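Local coordinates for protein D-alanyl transferase DltD (Enterococcus faecalis, PDB 6O93) that probably transfers D-alanine to lipoteichoic acid during cell-wall biogenesis, as a DltD-family member of the SGNH hydrolase clan, at residues Q225-I230 with G351-L356. Sequence-based numbering, arbitrary orientation.
Sequences QLAGKI and GWRGWL
The indole of W352 leaves its helix with CG anti to the carbonyl carbon (chi1 -58°), and CG2 of I230 is anti to its own backbone N. These torsions bring the I230 methyl obliquely to the pyrrole part of the indole, with CG2 3.9 Å from W352 NE1 and 4.0 Å from W352 CD1. The side chain of W352 lies near, without touching, a possible Ser-His-Asp triad. The CB of A227 points toward helix 352-367. It meets W352 CB at 4.0 Å and presses more closely on R353, at 3.6 Å from CG. The aliphatic part of R353 thus passes beside A227 and G228. Its chain bends at chi3 (64°). NE forms a salt bridge with D224, NH2 one with E340, and NH1 a hydrogen bond to R341 O. No hydrogen bond joins the two segments. The contact is van der Waals packing, with the small A227 letting the backbones come near: its CA is 5.6 Å from that of W352. The axes of 225-230 and 352-356 come within 9.3 Å and run roughly antiparallel (154°). Helix 220-233 packs here against the start of helix 352-367, peripheral in the chain. One turn on, L356 packs on F220 and L223 of helix 220-233 and on L60 of helix 57-63.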
loop_
_atom_site.group_PDB
_atom_site.type_symbol
_atom_site.label_atom_id
_atom_site.label_comp_id
_atom_site.label_asym_id
_atom_site.label_seq_id
_atom_site.Cartn_x
_atom_site.Cartn_y
_atom_site.Cartn_z
ATOM N N GLN A 225 -14.371 22.742 -3.239
ATOM C CA GLN A 225 -15.744 23.000 -3.658
ATOM C C GLN A 225 -16.065 22.293 -4.968
ATOM O O GLN A 225 -17.157 21.735 -5.129
ATOM C CB GLN A 225 -15.973 24.506 -3.794
ATOM C CG GLN A 225 -15.900 25.267 -2.478
ATOM C CD GLN A 225 -15.983 26.771 -2.668
ATOM O OE1 GLN A 225 -15.622 27.298 -3.721
ATOM N NE2 GLN A 225 -16.465 27.471 -1.645
ATOM N N LEU A 226 -15.128 22.308 -5.920
ATOM C CA LEU A 226 -15.359 21.636 -7.195
ATOM C C LEU A 226 -15.519 20.132 -7.000
ATOM O O LEU A 226 -16.323 19.491 -7.686
ATOM C CB LEU A 226 -14.210 21.934 -8.158
ATOM C CG LEU A 226 -14.314 21.313 -9.553
ATOM C CD1 LEU A 226 -15.485 21.907 -10.318
ATOM C CD2 LEU A 226 -13.016 21.504 -10.321
ATOM N N ALA A 227 -14.763 19.553 -6.065
ATOM C CA ALA A 227 -14.869 18.118 -5.815
ATOM C C ALA A 227 -16.259 17.750 -5.314
ATOM O O ALA A 227 -16.781 16.680 -5.646
ATOM C CB ALA A 227 -13.802 17.681 -4.814
ATOM N N GLY A 228 -16.873 18.623 -4.515
ATOM C CA GLY A 228 -18.230 18.366 -4.063
ATOM C C GLY A 228 -19.231 18.377 -5.202
ATOM O O GLY A 228 -20.139 17.542 -5.250
ATOM N N LYS A 229 -19.080 19.318 -6.135
ATOM C CA LYS A 229 -19.996 19.397 -7.268
ATOM C C LYS A 229 -19.860 18.175 -8.168
ATOM O O LYS A 229 -20.862 17.566 -8.561
ATOM C CB LYS A 229 -19.742 20.681 -8.057
ATOM C CG LYS A 229 -20.028 21.954 -7.276
ATOM C CD LYS A 229 -19.721 23.192 -8.103
ATOM C CE LYS A 229 -20.033 24.467 -7.334
ATOM N NZ LYS A 229 -19.707 25.689 -8.123
ATOM N N ILE A 230 -18.625 17.797 -8.507
ATOM C CA ILE A 230 -18.414 16.632 -9.364
ATOM C C ILE A 230 -18.894 15.366 -8.667
ATOM O O ILE A 230 -19.564 14.521 -9.272
ATOM C CB ILE A 230 -16.932 16.530 -9.771
ATOM C CG1 ILE A 230 -16.605 17.594 -10.824
ATOM C CG2 ILE A 230 -16.613 15.125 -10.281
ATOM C CD1 ILE A 230 -15.129 17.698 -11.171
ATOM N N GLY A 351 -11.901 8.943 -2.084
ATOM C CA GLY A 351 -12.560 9.516 -3.235
ATOM C C GLY A 351 -12.189 10.976 -3.429
ATOM O O GLY A 351 -11.129 11.440 -3.007
ATOM N N TRP A 352 -13.105 11.698 -4.073
ATOM C CA TRP A 352 -12.862 13.052 -4.561
ATOM C C TRP A 352 -12.196 13.945 -3.520
ATOM O O TRP A 352 -11.036 14.334 -3.686
ATOM C CB TRP A 352 -14.179 13.678 -5.027
ATOM C CG TRP A 352 -14.863 12.880 -6.097
ATOM C CD1 TRP A 352 -14.705 13.013 -7.444
ATOM C CD2 TRP A 352 -15.809 11.823 -5.906
ATOM N NE1 TRP A 352 -15.495 12.104 -8.106
ATOM C CE2 TRP A 352 -16.182 11.362 -7.183
ATOM C CE3 TRP A 352 -16.377 11.221 -4.778
ATOM C CZ2 TRP A 352 -17.098 10.327 -7.364
ATOM C CZ3 TRP A 352 -17.284 10.195 -4.962
ATOM C CH2 TRP A 352 -17.636 9.758 -6.244
ATOM N N ARG A 353 -12.911 14.287 -2.448
ATOM C CA ARG A 353 -12.351 15.181 -1.444
ATOM C C ARG A 353 -11.331 14.494 -0.546
ATOM O O ARG A 353 -10.478 15.176 0.034
ATOM C CB ARG A 353 -13.468 15.780 -0.589
ATOM C CG ARG A 353 -14.395 16.715 -1.353
ATOM C CD ARG A 353 -15.389 17.370 -0.415
ATOM N NE ARG A 353 -14.719 18.226 0.557
ATOM C CZ ARG A 353 -15.230 18.572 1.735
ATOM N NH1 ARG A 353 -16.427 18.132 2.103
ATOM N NH2 ARG A 353 -14.537 19.358 2.548
ATOM N N GLY A 354 -11.397 13.169 -0.416
ATOM C CA GLY A 354 -10.395 12.465 0.367
ATOM C C GLY A 354 -9.021 12.519 -0.275
ATOM O O GLY A 354 -8.023 12.824 0.384
ATOM N N TRP A 355 -8.951 12.223 -1.574
ATOM C CA TRP A 355 -7.670 12.285 -2.269
ATOM C C TRP A 355 -7.139 13.714 -2.324
ATOM O O TRP A 355 -5.928 13.934 -2.209
ATOM C CB TRP A 355 -7.805 11.708 -3.676
ATOM C CG TRP A 355 -7.719 10.216 -3.708
ATOM C CD1 TRP A 355 -8.685 9.347 -4.118
ATOM C CD2 TRP A 355 -6.602 9.415 -3.302
ATOM N NE1 TRP A 355 -8.238 8.052 -4.000
ATOM C CE2 TRP A 355 -6.962 8.068 -3.500
ATOM C CE3 TRP A 355 -5.333 9.707 -2.792
ATOM C CZ2 TRP A 355 -6.100 7.015 -3.208
ATOM C CZ3 TRP A 355 -4.476 8.659 -2.505
ATOM C CH2 TRP A 355 -4.864 7.330 -2.713
ATOM N N LEU A 356 -8.026 14.696 -2.502
ATOM C CA LEU A 356 -7.592 16.089 -2.470
ATOM C C LEU A 356 -6.920 16.418 -1.144
ATOM O O LEU A 356 -5.867 17.065 -1.115
ATOM C CB LEU A 356 -8.782 17.020 -2.707
ATOM C CG LEU A 356 -8.455 18.517 -2.730
ATOM C CD1 LEU A 356 -7.615 18.867 -3.956
ATOM C CD2 LEU A 356 -9.724 19.353 -2.684
#